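Local structure of V-type ATP synthase subunit F (2I4R) at residues A13-P18 with D31-T36; E40-V45 with K66-L71. The protein probably forms part of the A-type ATP synthase, the rotary membrane complex that makes ATP from ADP at the expense of a proton gradient. One frame throughout, in Å; residues are numbered along the deposited sequence.

Overall arrangement
Contact 1 pairs two strands and contact 2 packs a helix against a loop and the start of the next helix; their centres lie 13 Å apart. They follow each other in series: strand 11-16, helix 18-26 and strand 32-34 complete contact 1 before helix 38-50 and residues 66-71 form contact 2. The join is direct, because V35, just past strand 32-34, packs on I41 and A44 of helix 38-50, and V15 CG1 lies 3.9 Å from A44 CB. Helix 38-50 thus meets the parallel sheet (strand order 32-34, 11-16, 54-60, 82-86) through contact 1 and its neighbour, helix 69-77, through contact 2, so one helix takes part in both, within a single alpha/beta domain.

Contact 1 (A13-P18 with D31-T36); sequences AVVGDP and DIYEVT
Y33 N donates to V14 O at 2.7 Å, with 165° at the hydrogen and nearly along the C=O axis. G16 N approaches Y33 O just as straight, though longer, at 3.2 Å. The outer bonds are less regular: V14 N reaches D31 O from a tilted position, and V35 N sits above the carbonyl plane of G16 O at 2.9 Å. V14 thus bonds to D31 and Y33, and Y33 to V14 and G16, as in a parallel pair, with axes 14° apart: the two strands of a beta-alpha-beta unit whose helix 18-26 packs on V14 and I32. On the opposite face, beneath helix 38-50, V15 and Y33 are bridge partners. With V15 CG1 anti to the backbone N (chi1 -165°), this methyl lies 4.1 Å from Y33 CB and 4.2 Å from V35 CG2. V14 O lies in the plane of the Y33 ring, at its edge, where A13 CB approaches CE2 at 4.3 Å. Y33 OH hydrogen-bonds to R51, which also forms a salt bridge with D31. At the end of strand 32-34, E34 bends at its second torsion, bringing OE1 to 3.6 Å from P18 CA, while D17, the N-cap of helix 18-26, forms a salt bridge with K60.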
loop_
_atom_site.group_PDB
_atom_site.type_symbol
_atom_site.label_atom_id
_atom_site.label_comp_id
_atom_site.label_asym_id
_atom_site.label_seq_id
_atom_site.Cartn_x
_atom_site.Cartn_y
_atom_site.Cartn_z
ATOM N N ALA B 13 -0.795 8.028 8.459
ATOM C CA ALA B 13 -1.259 9.212 7.757
ATOM C C ALA B 13 -1.702 8.770 6.383
ATOM O O ALA B 13 -1.206 7.769 5.856
ATOM C CB ALA B 13 -0.141 10.243 7.652
ATOM N N VAL B 14 -2.653 9.501 5.817
ATOM C CA VAL B 14 -3.156 9.200 4.485
ATOM C C VAL B 14 -3.049 10.476 3.680
ATOM O O VAL B 14 -3.275 11.573 4.217
ATOM C CB VAL B 14 -4.610 8.771 4.525
ATOM C CG1 VAL B 14 -5.042 8.298 3.159
ATOM C CG2 VAL B 14 -4.782 7.691 5.569
ATOM N N VAL B 15 -2.696 10.338 2.403
ATOM C CA VAL B 15 -2.538 11.493 1.517
ATOM C C VAL B 15 -3.296 11.258 0.218
ATOM O O VAL B 15 -3.033 10.284 -0.484
ATOM C CB VAL B 15 -1.041 11.740 1.160
ATOM C CG1 VAL B 15 -0.882 13.117 0.558
ATOM C CG2 VAL B 15 -0.153 11.575 2.391
ATOM N N GLY B 16 -4.231 12.141 -0.107
ATOM C CA GLY B 16 -4.978 11.968 -1.338
ATOM C C GLY B 16 -6.137 12.927 -1.498
ATOM O O GLY B 16 -6.427 13.721 -0.600
ATOM N N ASP B 17 -6.799 12.853 -2.652
ATOM C CA ASP B 17 -7.945 13.712 -2.952
ATOM C C ASP B 17 -9.074 13.407 -1.979
ATOM O O ASP B 17 -9.138 12.315 -1.421
ATOM C CB ASP B 17 -8.430 13.486 -4.388
ATOM C CG ASP B 17 -9.053 12.108 -4.588
ATOM O OD1 ASP B 17 -8.323 11.090 -4.475
ATOM O OD2 ASP B 17 -10.276 12.048 -4.860
ATOM N N PRO B 18 -9.991 14.365 -1.776
ATOM C CA PRO B 18 -11.127 14.197 -0.856
ATOM C C PRO B 18 -11.939 12.898 -1.017
ATOM O O PRO B 18 -12.442 12.356 -0.033
ATOM C CB PRO B 18 -11.958 15.456 -1.110
ATOM C CG PRO B 18 -11.634 15.782 -2.559
ATOM C CD PRO B 18 -10.145 15.591 -2.577
ATOM N N ASP B 31 -5.529 11.451 10.730
ATOM C CA ASP B 31 -4.224 11.980 10.355
ATOM C C ASP B 31 -4.117 12.050 8.836
ATOM O O ASP B 31 -3.155 11.566 8.239
ATOM C CB ASP B 31 -3.130 11.085 10.946
ATOM C CG ASP B 31 -1.821 11.816 11.141
ATOM O OD1 ASP B 31 -0.972 11.313 11.910
ATOM O OD2 ASP B 31 -1.640 12.890 10.524
ATOM N N ILE B 32 -5.110 12.673 8.215
ATOM C CA ILE B 32 -5.149 12.766 6.763
ATOM C C ILE B 32 -4.758 14.120 6.154
ATOM O O ILE B 32 -5.005 15.175 6.744
ATOM C CB ILE B 32 -6.563 12.295 6.253
ATOM C CG1 ILE B 32 -6.872 12.881 4.869
ATOM C CG2 ILE B 32 -7.623 12.619 7.275
ATOM C CD1 ILE B 32 -7.385 14.297 4.868
ATOM N N TYR B 33 -4.130 14.061 4.977
ATOM C CA TYR B 33 -3.704 15.244 4.229
ATOM C C TYR B 33 -4.533 15.358 2.943
ATOM O O TYR B 33 -4.310 14.585 2.014
ATOM C CB TYR B 33 -2.239 15.117 3.810
ATOM C CG TYR B 33 -1.202 15.315 4.890
ATOM C CD1 TYR B 33 -0.595 16.564 5.089
ATOM C CD2 TYR B 33 -0.800 14.246 5.705
ATOM C CE1 TYR B 33 0.384 16.740 6.078
ATOM C CE2 TYR B 33 0.182 14.416 6.694
ATOM C CZ TYR B 33 0.761 15.660 6.876
ATOM O OH TYR B 33 1.678 15.829 7.884
ATOM N N GLU B 34 -5.471 16.306 2.875
ATOM C CA GLU B 34 -6.295 16.498 1.667
ATOM C C GLU B 34 -5.409 17.062 0.566
ATOM O O GLU B 34 -4.704 18.047 0.774
ATOM C CB GLU B 34 -7.436 17.478 1.932
ATOM C CG GLU B 34 -8.417 17.030 3.004
ATOM C CD GLU B 34 -9.414 16.011 2.492
ATOM O OE1 GLU B 34 -8.986 15.018 1.863
ATOM O OE2 GLU B 34 -10.631 16.203 2.724
ATOM N N VAL B 35 -5.459 16.456 -0.612
ATOM C CA VAL B 35 -4.602 16.901 -1.695
ATOM C C VAL B 35 -5.185 16.812 -3.103
ATOM O O VAL B 35 -5.943 15.908 -3.429
ATOM C CB VAL B 35 -3.272 16.124 -1.640
ATOM C CG1 VAL B 35 -2.730 15.888 -3.032
ATOM C CG2 VAL B 35 -2.271 16.894 -0.791
ATOM N N THR B 36 -4.795 17.763 -3.939
ATOM C CA THR B 36 -5.252 17.828 -5.314
ATOM C C THR B 36 -4.129 18.358 -6.207
ATOM O O THR B 36 -3.579 17.641 -7.053
ATOM C CB THR B 36 -6.451 18.759 -5.414
ATOM O OG1 THR B 36 -6.237 19.881 -4.549
ATOM C CG2 THR B 36 -7.723 18.037 -5.003
#

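Contact 2 (E40-V45 with K66-L71); sequences EIVKAV and KLPPVL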
loop_
_atom_site.group_PDB
_atom_site.type_symbol
_atom_site.label_atom_id
_atom_site.label_comp_id
_atom_site.label_asym_id
_atom_site.label_seq_id
_atom_site.Cartn_x
_atom_site.Cartn_y
_atom_site.Cartn_z
ATOM N N GLU B 40 0.582 20.530 -4.053
ATOM C CA GLU B 40 0.044 20.155 -2.749
ATOM C C GLU B 40 0.425 18.728 -2.382
ATOM O O GLU B 40 0.591 18.408 -1.206
ATOM C CB GLU B 40 -1.475 20.289 -2.749
ATOM C CG GLU B 40 -1.959 21.687 -3.054
ATOM C CD GLU B 40 -3.467 21.819 -2.959
ATOM O OE1 GLU B 40 -4.187 21.123 -3.715
ATOM O OE2 GLU B 40 -3.931 22.622 -2.124
ATOM N N ILE B 41 0.554 17.876 -3.394
ATOM C CA ILE B 41 0.929 16.489 -3.180
ATOM C C ILE B 41 2.343 16.467 -2.628
ATOM O O ILE B 41 2.621 15.856 -1.592
ATOM C CB ILE B 41 0.931 15.691 -4.499
ATOM C CG1 ILE B 41 -0.445 15.767 -5.161
ATOM C CG2 ILE B 41 1.318 14.250 -4.232
ATOM C CD1 ILE B 41 -0.572 14.946 -6.430
ATOM N N VAL B 42 3.233 17.153 -3.335
ATOM C CA VAL B 42 4.640 17.216 -2.976
ATOM C C VAL B 42 4.917 17.853 -1.618
ATOM O O VAL B 42 5.797 17.397 -0.890
ATOM C CB VAL B 42 5.433 17.970 -4.060
ATOM C CG1 VAL B 42 6.914 17.951 -3.731
ATOM C CG2 VAL B 42 5.179 17.336 -5.418
ATOM N N LYS B 43 4.181 18.902 -1.270
ATOM C CA LYS B 43 4.411 19.543 0.015
ATOM C C LYS B 43 3.970 18.599 1.114
ATOM O O LYS B 43 4.687 18.404 2.085
ATOM C CB LYS B 43 3.638 20.859 0.134
ATOM C CG LYS B 43 4.009 21.633 1.400
ATOM C CD LYS B 43 3.000 22.729 1.794
ATOM C CE LYS B 43 3.387 23.342 3.148
ATOM N NZ LYS B 43 2.365 24.257 3.711
ATOM N N ALA B 44 2.788 18.011 0.949
ATOM C CA ALA B 44 2.236 17.073 1.924
ATOM C C ALA B 44 3.242 15.987 2.227
ATOM O O ALA B 44 3.463 15.634 3.387
ATOM C CB ALA B 44 0.959 16.448 1.396
ATOM N N VAL B 45 3.853 15.452 1.183
ATOM C CA VAL B 45 4.840 14.413 1.379
ATOM C C VAL B 45 6.074 14.980 2.071
ATOM O O VAL B 45 6.719 14.305 2.864
ATOM C CB VAL B 45 5.235 13.788 0.054
ATOM C CG1 VAL B 45 6.213 12.658 0.291
ATOM C CG2 VAL B 45 3.994 13.299 -0.657
ATOM N N LYS B 66 5.163 12.258 -9.355
ATOM C CA LYS B 66 5.055 13.701 -9.184
ATOM C C LYS B 66 6.072 14.298 -8.211
ATOM O O LYS B 66 6.215 15.516 -8.112
ATOM C CB LYS B 66 3.634 14.041 -8.726
ATOM C CG LYS B 66 2.559 13.501 -9.655
ATOM C CD LYS B 66 1.200 14.053 -9.302
ATOM C CE LYS B 66 0.216 13.828 -10.434
ATOM N NZ LYS B 66 -1.068 14.539 -10.179
ATOM N N LEU B 67 6.785 13.431 -7.505
ATOM C CA LEU B 67 7.774 13.864 -6.525
ATOM C C LEU B 67 9.186 13.975 -7.100
ATOM O O LEU B 67 9.692 13.029 -7.714
ATOM C CB LEU B 67 7.786 12.884 -5.348
ATOM C CG LEU B 67 6.440 12.593 -4.677
ATOM C CD1 LEU B 67 6.608 11.465 -3.684
ATOM C CD2 LEU B 67 5.913 13.840 -3.988
ATOM N N PRO B 68 9.848 15.132 -6.900
ATOM C CA PRO B 68 11.208 15.323 -7.413
ATOM C C PRO B 68 12.174 14.217 -6.976
ATOM O O PRO B 68 11.996 13.588 -5.930
ATOM C CB PRO B 68 11.593 16.704 -6.875
ATOM C CG PRO B 68 10.757 16.853 -5.653
ATOM C CD PRO B 68 9.428 16.297 -6.105
ATOM N N PRO B 69 13.218 13.973 -7.779
ATOM C CA PRO B 69 14.218 12.942 -7.500
ATOM C C PRO B 69 14.678 12.898 -6.055
ATOM O O PRO B 69 14.827 11.823 -5.482
ATOM C CB PRO B 69 15.352 13.300 -8.453
ATOM C CG PRO B 69 14.625 13.898 -9.616
ATOM C CD PRO B 69 13.619 14.788 -8.940
ATOM N N VAL B 70 14.907 14.064 -5.464
ATOM C CA VAL B 70 15.367 14.113 -4.081
ATOM C C VAL B 70 14.398 13.374 -3.158
ATOM O O VAL B 70 14.797 12.476 -2.407
ATOM C CB VAL B 70 15.511 15.575 -3.592
ATOM C CG1 VAL B 70 16.170 15.608 -2.216
ATOM C CG2 VAL B 70 16.323 16.376 -4.596
ATOM N N LEU B 71 13.124 13.761 -3.236
ATOM C CA LEU B 71 12.067 13.173 -2.419
ATOM C C LEU B 71 11.889 11.694 -2.660
ATOM O O LEU B 71 11.769 10.920 -1.712
ATOM C CB LEU B 71 10.729 13.880 -2.671
ATOM C CG LEU B 71 10.437 15.154 -1.872
ATOM C CD1 LEU B 71 9.059 15.695 -2.219
ATOM C CD2 LEU B 71 10.511 14.836 -0.391
#
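K66 stretches across I41 to place its NZ in a salt bridge with D38, near the start of helix 38-50. Extended beyond CG, the chain crosses I41 obliquely, with K66 CD 3.5 Å from I41 CD1, and carries the ammonium group on to D38. The rest of the interface is mostly apolar and centres on V42. CG1, anti to the backbone N (chi1 -176°), lies 3.8 Å from P68 CD and also touches L71 CD1, whose side chain crosses it at 3.5 Å. The other methyl, CG2, faces K66 O and lies 3.8 Å from L67 CD2; the V42 and L67 side chains run past each other in opposite directions. One turn on, V45 CG2 meets the same L67 CD2 tip to tip at 3.9 Å, so this leucine methyl touches both valines. An alanine in place of V42 would lack both methyls and would probably open a gap facing P68 and L71 and leave L67 CD2 less firmly held. L71 also reaches E46 and L49, extending the packing along helix 38-50 from the first turn of helix 69-77, while I41 packs on Y63 and another side of helix 38-50 rests on strands 11-16 and 32-34.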